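Local coordinates for transaminase (Bacillus megaterium, PDB 5G0A), which probably transfers amino groups between amines and carbonyl compounds as an S-selective omega-transaminase, using bound pyridoxal-5'-phosphate as cofactor, at residues 116-121 against 125-130; 130-135 against 291-296; 299-302 against 306-309; 112-117 against 315-320. One frame throughout, in Å; residues are numbered along the deposited sequence.

Interaction 1. Residues 116-121 against 125-130; sequences RFVSTG and VETALN. With PLP (pyridoxal-5'-phosphate), chain K.
R116 and V118 of strand 112-118 meet T127, and G121, the first residue of helix 121-136, is bonded to V125 one turn on. The side chain of R116 can be traced outward from CB: with CG set opposite the backbone N (chi1 169°), the chain runs extended from CG to NE and crosses the T127 side chain at about a right angle. Its CD rests 4.1 Å from T127 CG2. One atom farther, R116 NE donates to a water 2.9 Å away, which sits at the edge of the guanidinium group and in its plane. The tip nitrogen NH1 ends in a salt bridge with D87. The same water donates a hydrogen bond to T127 OG1 at 2.8 Å, and that hydroxyl also bonds to the carbonyl oxygen of E123, so the threonine links strand, water and helix backbone. V118 slides its CG1 past T127 OG1 at 3.9 Å.

At the other end, V125 N bonds to G121 O at 2.9 Å with an N-H...O angle of 161°, closing the first turn of the helix. T120 is the N-cap, its OG1 bonded to E123 N and also to E123 of the second subunit. G121 N donates to PLP O1P at 2.9 Å, and S122 OG and T330 of the second subunit grip the cofactor as well. The contact therefore directs a helix N-terminus at the phosphate, where the G121 N-H, and probably the helix dipole, would help to stabilise its negative charge.

Interaction 2. Residues 130-135 against 291-296; sequences NIARLY and PDIITM
D292 OD2, gripped by R256 through a salt bridge and by the backbone N of W266 through a hydrogen bond, probably helps to hold the chain just before I293, the residue that packs on A132 and I131. No polar bond joins the two segments; the meeting itself is wholly aliphatic. I293 carries the strand's share of it. Its CG1 lies opposite its own carbonyl carbon (chi1 -62°), and chi2 of 170° stretches the branch to full length toward the helix, so that the terminal methyl does the touching. I293 CD1 comes to 4.0 Å from A132 CB, and more loosely to 4.5 Å from I131 CG2.

On the helix, the backbone bond from Y135 N to I131 O, 2.8 Å long, holds the turn that presents these two residues. I316 of helix 314-321 packs on both I131 and I293. Farther along the strand, T295 OG1 makes a weak hydrogen bond to D269, a residue of the cofactor pocket. Helix 121-136 packed against strand 293-296 in this way belongs to the large domain of fold-type I PLP enzymes, in which helices pack on a mixed seven-stranded sheet with one antiparallel strand, here 308-313.

Interaction 3. Residues 299-302 against 306-309; sequences GLSS and PAGA
L300 supplies the apolar part of this contact, and a single methyl does most of the work. With CG opposite the backbone N (chi1 176°), the side chain reaches the chain entering strand 308-313, where CD2 fits between two alanine methyls: it lies 3.9 Å from A307 CB and equally 3.9 Å from A309 CB. Between them the same methyl presses on bare backbone, L300 CD2 standing 3.5 Å from G308 C. S301 adds a looser touch of its CB on A307 CB at 4.3 Å.

The polar part runs through a water. It donates to S301 OG at 2.8 Å and to A307 O at 2.7 Å, bridging the turn to the residue just before the strand. S301 OG bonds in addition to the carbonyl oxygen of L305, so two hydrogen bonds hold that hydroxyl.

G299 and L300, the end of a short 3-10 segment, come directly after K298 of the cofactor pocket, and the contact ties that turn back to the chain emerging from it. V341 of helix 335-350 covers L300, S301 and A307, Y331 of the second subunit packs on S301 and P306, and strand 308-313 itself runs between strands 112-118 and 293-296 of the central sheet.

Interaction 4. Residues 112-117 against 315-320; sequences PGKVRF and EIAAFM. Unlike the reference sequence in segment 315-320: A318 (reference Glu).
A317, K114 and G113 account for almost all of the surface buried here, where a classic beta bulge in strand 112-118, at the border of this chain's sheet, meets helix 314-321. G113 and K114 both face V312 of the neighbouring strand 308-313. G113, whose psi of -72° departs from the strand conformation, has no side chain to stand between the backbones; its CA lies 5.7 Å from A317 CA, and its carbonyl carbon C is 4.3 Å from A317 CB.

A317 is the helix's contribution, its methyl directed toward the strand. K114 meets it alongside rather than end on. The chain leaves with CG opposite the carbonyl carbon (chi1 -78°) and then runs extended past the methyl, so the aliphatic part of the lysine does the packing while the charge is carried beyond it. There NZ forms a salt bridge with D321, at the end of the same helix, and hydrogen bonds to Q28 and to the carbonyl of L21 in the second subunit. Three successive carbons of the lysine lie along the alanine: K114 CB at 3.9 Å from A317 CB, CG at 3.7 Å and CD at 4.0 Å.

In the fold
All four contacts are buried, and all four serve the same central sheet, yet their chemistry changes with position. Interaction 3 lies deepest, its centre about 12 Å from the centre of the chain; interaction 4 lies farthest out, at about 23 Å. Interactions 1 and 2 use successive parts of helix 121-136: its cofactor end combines polar bonds and a water with packing, its far end relies on methyl packing alone. Interactions 1 and 4 overlap on strand 112-118 at R116 and F117, one running to the phosphate, the other back to a bulge with a charged lysine. Strand 308-313 connects the sites, V118 O approaching G308 N at 2.8 Å and M296 N approaching A309 O at 2.8 Å. The second subunit touches every contact.

Interaction 1. Residues 116-121 against 125-130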
# COMPACT_ATOMS: atom_id res chain seq x y z
N ARG B 116 26.01 3.49 -11.64
CA ARG B 116 25.06 3.10 -12.70
C ARG B 116 24.55 4.37 -13.32
O ARG B 116 23.99 5.23 -12.62
CB ARG B 116 23.86 2.30 -12.16
CG ARG B 116 22.74 2.13 -13.22
CD ARG B 116 21.97 0.82 -13.02
NE ARG B 116 20.82 0.69 -13.95
CZ ARG B 116 20.90 0.24 -15.19
NH1 ARG B 116 22.08 -0.09 -15.72
NH2 ARG B 116 19.79 0.17 -15.92
N PHE B 117 24.75 4.52 -14.64
CA PHE B 117 24.21 5.69 -15.32
C PHE B 117 22.79 5.44 -15.80
O PHE B 117 22.47 4.34 -16.29
CB PHE B 117 25.10 6.05 -16.52
CG PHE B 117 26.44 6.58 -16.13
CD1 PHE B 117 26.56 7.88 -15.65
CD2 PHE B 117 27.59 5.79 -16.24
CE1 PHE B 117 27.80 8.40 -15.28
CE2 PHE B 117 28.84 6.29 -15.87
CZ PHE B 117 28.93 7.60 -15.40
N VAL B 118 21.97 6.47 -15.66
CA VAL B 118 20.61 6.50 -16.19
C VAL B 118 20.39 7.82 -16.91
O VAL B 118 21.36 8.53 -17.22
CB VAL B 118 19.57 6.26 -15.05
CG1 VAL B 118 19.62 4.79 -14.59
CG2 VAL B 118 19.82 7.19 -13.86
N SER B 119 19.14 8.19 -17.22
CA SER B 119 18.96 9.38 -18.07
C SER B 119 18.51 10.64 -17.36
O SER B 119 18.59 11.72 -17.93
CB SER B 119 17.96 9.11 -19.23
OG SER B 119 18.48 8.13 -20.10
N THR B 120 18.00 10.50 -16.12
CA THR B 120 17.46 11.63 -15.39
C THR B 120 17.74 11.53 -13.88
O THR B 120 18.10 10.46 -13.39
CB THR B 120 15.92 11.78 -15.58
OG1 THR B 120 15.23 10.70 -14.93
CG2 THR B 120 15.50 11.78 -17.09
N GLY B 121 17.56 12.64 -13.17
CA GLY B 121 17.76 12.65 -11.72
C GLY B 121 16.73 11.77 -11.03
O GLY B 121 17.06 11.06 -10.08
N VAL B 125 17.38 8.56 -8.57
CA VAL B 125 16.76 8.35 -7.23
C VAL B 125 16.01 7.00 -7.20
O VAL B 125 16.12 6.25 -6.24
CB VAL B 125 15.85 9.54 -6.86
CG1 VAL B 125 15.02 9.25 -5.59
CG2 VAL B 125 16.71 10.80 -6.63
N GLU B 126 15.26 6.68 -8.26
CA GLU B 126 14.60 5.35 -8.33
C GLU B 126 15.62 4.24 -8.13
O GLU B 126 15.38 3.26 -7.37
CB GLU B 126 13.87 5.13 -9.68
CG GLU B 126 12.76 6.14 -9.98
CD GLU B 126 11.42 5.80 -9.31
OE1 GLU B 126 11.27 4.69 -8.76
OE2 GLU B 126 10.52 6.65 -9.37
N THR B 127 16.75 4.37 -8.79
CA THR B 127 17.76 3.32 -8.76
C THR B 127 18.35 3.20 -7.34
O THR B 127 18.54 2.10 -6.85
CB THR B 127 18.86 3.60 -9.81
OG1 THR B 127 18.23 3.75 -11.09
CG2 THR B 127 19.80 2.40 -9.89
N ALA B 128 18.65 4.33 -6.73
CA ALA B 128 19.20 4.38 -5.38
C ALA B 128 18.24 3.73 -4.39
O ALA B 128 18.68 3.01 -3.51
CB ALA B 128 19.45 5.81 -4.96
N LEU B 129 16.95 4.03 -4.50
CA LEU B 129 15.98 3.42 -3.58
C LEU B 129 15.97 1.90 -3.76
O LEU B 129 15.99 1.17 -2.77
CB LEU B 129 14.58 3.99 -3.84
CG LEU B 129 14.44 5.49 -3.51
CD1 LEU B 129 13.09 5.97 -4.02
CD2 LEU B 129 14.66 5.83 -2.04
N ASN B 130 15.94 1.44 -5.01
CA ASN B 130 15.98 0.02 -5.30
C ASN B 130 17.21 -0.66 -4.69
O ASN B 130 17.11 -1.74 -4.07
CB ASN B 130 15.95 -0.23 -6.82
CG ASN B 130 14.62 0.17 -7.45
OD1 ASN B 130 13.64 0.43 -6.74
ND2 ASN B 130 14.57 0.21 -8.79
N1 PLP K . 16.52 15.38 -6.73
C2 PLP K . 16.77 16.69 -6.52
C2A PLP K . 17.37 17.14 -5.21
C3 PLP K . 16.53 17.67 -7.61
O3 PLP K . 16.81 18.97 -7.46
C4 PLP K . 15.98 17.19 -8.88
C4A PLP K . 15.76 18.17 -10.04
C5 PLP K . 15.71 15.74 -8.95
C6 PLP K . 15.97 14.91 -7.87
C5A PLP K . 15.07 15.10 -10.18
O4P PLP K . 15.83 15.24 -11.36
P PLP K . 15.05 15.16 -12.77
O1P PLP K . 16.22 15.16 -13.72
O2P PLP K . 14.20 13.90 -12.81
O3P PLP K . 14.21 16.41 -12.85
O HOH W 1 18.31 1.49 -12.74

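Interaction 2. Residues 130-135 against 291-296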
# COMPACT_ATOMS: atom_id res chain seq x y z
N ASN B 130 15.94 1.44 -5.01
CA ASN B 130 15.98 0.02 -5.30
C ASN B 130 17.21 -0.66 -4.69
O ASN B 130 17.11 -1.74 -4.07
CB ASN B 130 15.95 -0.23 -6.82
CG ASN B 130 14.62 0.17 -7.45
OD1 ASN B 130 13.64 0.43 -6.74
ND2 ASN B 130 14.57 0.21 -8.79
N ILE B 131 18.38 -0.03 -4.87
CA ILE B 131 19.62 -0.62 -4.39
C ILE B 131 19.67 -0.64 -2.86
O ILE B 131 20.06 -1.67 -2.28
CB ILE B 131 20.86 0.12 -4.95
CG1 ILE B 131 21.00 -0.13 -6.45
CG2 ILE B 131 22.14 -0.33 -4.23
CD1 ILE B 131 21.89 0.90 -7.15
N ALA B 132 19.28 0.47 -2.22
CA ALA B 132 19.30 0.55 -0.75
C ALA B 132 18.41 -0.56 -0.17
O ALA B 132 18.79 -1.25 0.76
CB ALA B 132 18.84 1.92 -0.24
N ARG B 133 17.23 -0.73 -0.75
CA ARG B 133 16.29 -1.76 -0.28
C ARG B 133 16.80 -3.16 -0.52
O ARG B 133 16.67 -4.03 0.37
CB ARG B 133 14.88 -1.55 -0.89
CG ARG B 133 14.26 -0.26 -0.35
CD ARG B 133 13.03 0.15 -1.17
NE ARG B 133 12.15 0.99 -0.36
CZ ARG B 133 11.45 2.02 -0.82
NH1 ARG B 133 11.52 2.38 -2.10
NH2 ARG B 133 10.67 2.70 0.04
N LEU B 134 17.39 -3.41 -1.69
CA LEU B 134 17.94 -4.73 -1.97
C LEU B 134 19.15 -5.04 -1.06
O LEU B 134 19.24 -6.16 -0.54
CB LEU B 134 18.37 -4.89 -3.43
CG LEU B 134 17.22 -5.06 -4.45
CD1 LEU B 134 17.73 -4.73 -5.86
CD2 LEU B 134 16.51 -6.42 -4.41
N TYR B 135 20.04 -4.07 -0.90
CA TYR B 135 21.25 -4.33 -0.08
C TYR B 135 20.88 -4.66 1.36
O TYR B 135 21.41 -5.61 1.98
CB TYR B 135 22.19 -3.11 -0.14
CG TYR B 135 23.39 -3.27 0.76
CD1 TYR B 135 24.47 -4.04 0.36
CD2 TYR B 135 23.40 -2.68 2.02
CE1 TYR B 135 25.57 -4.21 1.21
CE2 TYR B 135 24.49 -2.83 2.87
CZ TYR B 135 25.55 -3.60 2.45
OH TYR B 135 26.61 -3.74 3.33
N PRO B 291 28.70 9.61 2.46
CA PRO B 291 27.45 8.85 2.41
C PRO B 291 27.66 7.41 1.95
O PRO B 291 28.80 7.01 1.63
CB PRO B 291 26.63 9.62 1.36
CG PRO B 291 27.70 10.08 0.38
CD PRO B 291 28.90 10.43 1.23
N ASP B 292 26.57 6.63 1.91
CA ASP B 292 26.61 5.27 1.38
C ASP B 292 26.27 5.24 -0.10
O ASP B 292 26.72 4.38 -0.85
CB ASP B 292 25.61 4.39 2.15
CG ASP B 292 25.99 4.24 3.62
OD1 ASP B 292 26.97 3.51 3.90
OD2 ASP B 292 25.34 4.86 4.47
N ILE B 293 25.42 6.19 -0.50
CA ILE B 293 24.94 6.29 -1.89
C ILE B 293 24.71 7.76 -2.18
O ILE B 293 24.21 8.50 -1.31
CB ILE B 293 23.56 5.56 -2.08
CG1 ILE B 293 23.66 4.07 -1.79
CG2 ILE B 293 23.01 5.79 -3.49
CD1 ILE B 293 22.31 3.35 -1.71
N ILE B 294 25.09 8.21 -3.39
CA ILE B 294 24.59 9.50 -3.89
C ILE B 294 23.87 9.36 -5.23
O ILE B 294 24.14 8.43 -6.00
CB ILE B 294 25.66 10.63 -4.01
CG1 ILE B 294 26.68 10.35 -5.14
CG2 ILE B 294 26.26 10.94 -2.61
CD1 ILE B 294 27.66 11.51 -5.34
N THR B 295 22.97 10.30 -5.47
CA THR B 295 22.25 10.40 -6.74
C THR B 295 22.67 11.68 -7.45
O THR B 295 22.91 12.71 -6.80
CB THR B 295 20.73 10.37 -6.53
OG1 THR B 295 20.36 11.34 -5.55
CG2 THR B 295 20.29 8.99 -6.06
N MET B 296 22.74 11.61 -8.78
CA MET B 296 23.27 12.72 -9.61
C MET B 296 22.41 12.92 -10.84
O MET B 296 21.76 12.00 -11.32
CB MET B 296 24.71 12.41 -10.06
CG MET B 296 25.71 12.34 -8.91
SD MET B 296 27.25 11.54 -9.40
CE MET B 296 26.77 9.81 -9.26

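Interaction 3. Residues 299-302 against 306-309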
# COMPACT_ATOMS: atom_id res chain seq x y z
N GLY B 299 23.89 19.01 -13.07
CA GLY B 299 25.31 19.34 -13.32
C GLY B 299 26.22 18.20 -13.77
O GLY B 299 27.34 18.44 -14.23
N LEU B 300 25.74 16.95 -13.63
CA LEU B 300 26.42 15.78 -14.17
C LEU B 300 26.81 15.92 -15.66
O LEU B 300 27.92 15.55 -16.07
CB LEU B 300 25.56 14.52 -13.98
CG LEU B 300 26.10 13.21 -14.59
CD1 LEU B 300 27.42 12.77 -13.96
CD2 LEU B 300 25.06 12.08 -14.55
N SER B 301 25.88 16.47 -16.44
CA SER B 301 26.17 16.85 -17.82
C SER B 301 25.97 18.34 -18.10
O SER B 301 26.09 18.74 -19.27
CB SER B 301 25.29 16.02 -18.78
OG SER B 301 23.93 16.41 -18.63
N SER B 302 25.66 19.13 -17.07
CA SER B 302 25.24 20.54 -17.18
C SER B 302 24.13 20.69 -18.19
O SER B 302 24.10 21.67 -18.95
CB SER B 302 26.43 21.49 -17.49
OG SER B 302 27.35 21.43 -16.41
N PRO B 306 20.54 14.56 -21.71
CA PRO B 306 19.97 13.90 -20.50
C PRO B 306 20.88 12.80 -19.94
O PRO B 306 21.26 11.87 -20.68
CB PRO B 306 18.64 13.31 -21.00
CG PRO B 306 18.30 14.11 -22.24
CD PRO B 306 19.63 14.45 -22.88
N ALA B 307 21.29 12.96 -18.67
CA ALA B 307 22.02 11.95 -17.95
C ALA B 307 21.73 12.06 -16.46
O ALA B 307 21.52 13.16 -15.93
CB ALA B 307 23.52 12.13 -18.16
N GLY B 308 21.73 10.90 -15.79
CA GLY B 308 21.66 10.83 -14.34
C GLY B 308 22.57 9.69 -13.92
O GLY B 308 23.07 8.93 -14.76
N ALA B 309 22.83 9.57 -12.62
CA ALA B 309 23.66 8.47 -12.17
C ALA B 309 23.45 8.21 -10.70
O ALA B 309 23.14 9.14 -9.94
CB ALA B 309 25.14 8.78 -12.39
O HOH W 2 22.82 15.49 -16.26

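Interaction 4. Residues 112-117 against 315-320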
# COMPACT_ATOMS: atom_id res chain seq x y z
N PRO B 112 33.64 5.58 -2.40
CA PRO B 112 33.02 5.24 -3.70
C PRO B 112 33.36 3.89 -4.28
O PRO B 112 34.55 3.49 -4.30
CB PRO B 112 33.52 6.37 -4.63
CG PRO B 112 33.88 7.48 -3.72
CD PRO B 112 34.40 6.84 -2.47
N GLY B 113 32.33 3.18 -4.76
CA GLY B 113 32.49 1.85 -5.33
C GLY B 113 32.20 1.77 -6.82
O GLY B 113 33.12 1.58 -7.64
N LYS B 114 30.91 1.86 -7.17
CA LYS B 114 30.50 1.71 -8.56
C LYS B 114 29.36 2.68 -8.93
O LYS B 114 28.60 3.10 -8.08
CB LYS B 114 30.03 0.28 -8.83
CG LYS B 114 31.14 -0.75 -9.00
CD LYS B 114 30.56 -2.06 -9.49
CE LYS B 114 31.62 -2.96 -10.13
NZ LYS B 114 30.92 -4.08 -10.83
N VAL B 115 29.27 3.01 -10.21
CA VAL B 115 28.24 3.90 -10.76
C VAL B 115 27.28 3.10 -11.67
O VAL B 115 27.69 2.15 -12.40
CB VAL B 115 28.89 5.04 -11.61
CG1 VAL B 115 27.83 5.92 -12.27
CG2 VAL B 115 29.84 5.91 -10.79
N ARG B 116 26.01 3.49 -11.64
CA ARG B 116 25.06 3.10 -12.70
C ARG B 116 24.55 4.37 -13.32
O ARG B 116 23.99 5.23 -12.62
CB ARG B 116 23.86 2.30 -12.16
CG ARG B 116 22.74 2.13 -13.22
CD ARG B 116 21.97 0.82 -13.02
NE ARG B 116 20.82 0.69 -13.95
CZ ARG B 116 20.90 0.24 -15.19
NH1 ARG B 116 22.08 -0.09 -15.72
NH2 ARG B 116 19.79 0.17 -15.92
N PHE B 117 24.75 4.52 -14.64
CA PHE B 117 24.21 5.69 -15.32
C PHE B 117 22.79 5.44 -15.80
O PHE B 117 22.47 4.34 -16.29
CB PHE B 117 25.10 6.05 -16.52
CG PHE B 117 26.44 6.58 -16.13
CD1 PHE B 117 26.56 7.88 -15.65
CD2 PHE B 117 27.59 5.79 -16.24
CE1 PHE B 117 27.80 8.40 -15.28
CE2 PHE B 117 28.84 6.29 -15.87
CZ PHE B 117 28.93 7.60 -15.40
N GLU B 315 31.13 -1.34 -0.37
CA GLU B 315 30.45 -2.48 0.25
C GLU B 315 29.13 -2.80 -0.47
O GLU B 315 28.82 -3.96 -0.68
CB GLU B 315 30.27 -2.33 1.78
CG GLU B 315 29.20 -1.39 2.24
CD GLU B 315 28.89 -1.47 3.73
OE1 GLU B 315 29.47 -2.31 4.48
OE2 GLU B 315 28.06 -0.65 4.16
N ILE B 316 28.40 -1.77 -0.87
CA ILE B 316 27.16 -1.98 -1.65
C ILE B 316 27.46 -2.60 -3.02
O ILE B 316 26.83 -3.59 -3.43
CB ILE B 316 26.31 -0.69 -1.73
CG1 ILE B 316 25.80 -0.31 -0.32
CG2 ILE B 316 25.15 -0.89 -2.71
CD1 ILE B 316 25.16 1.07 -0.26
N ALA B 317 28.46 -2.05 -3.71
CA ALA B 317 28.91 -2.62 -4.99
C ALA B 317 29.32 -4.08 -4.89
O ALA B 317 28.99 -4.88 -5.75
CB ALA B 317 30.03 -1.78 -5.57
N ALA B 318 30.04 -4.44 -3.82
CA ALA B 318 30.50 -5.82 -3.67
C ALA B 318 29.31 -6.78 -3.52
O ALA B 318 29.31 -7.88 -4.07
CB ALA B 318 31.45 -5.93 -2.48
N PHE B 319 28.27 -6.32 -2.83
CA PHE B 319 27.05 -7.09 -2.65
C PHE B 319 26.33 -7.25 -3.99
O PHE B 319 26.02 -8.37 -4.41
CB PHE B 319 26.13 -6.42 -1.63
CG PHE B 319 24.74 -7.00 -1.60
CD1 PHE B 319 24.45 -8.15 -0.86
CD2 PHE B 319 23.71 -6.38 -2.32
CE1 PHE B 319 23.16 -8.66 -0.82
CE2 PHE B 319 22.41 -6.90 -2.29
CZ PHE B 319 22.14 -8.04 -1.54
N MET B 320 26.09 -6.13 -4.67
CA MET B 320 25.39 -6.19 -5.97
C MET B 320 26.13 -7.08 -6.96
O MET B 320 25.52 -7.86 -7.71
CB MET B 320 25.17 -4.78 -6.53
CG MET B 320 24.22 -3.95 -5.66
SD MET B 320 22.50 -4.52 -5.58
CE MET B 320 21.90 -4.31 -7.27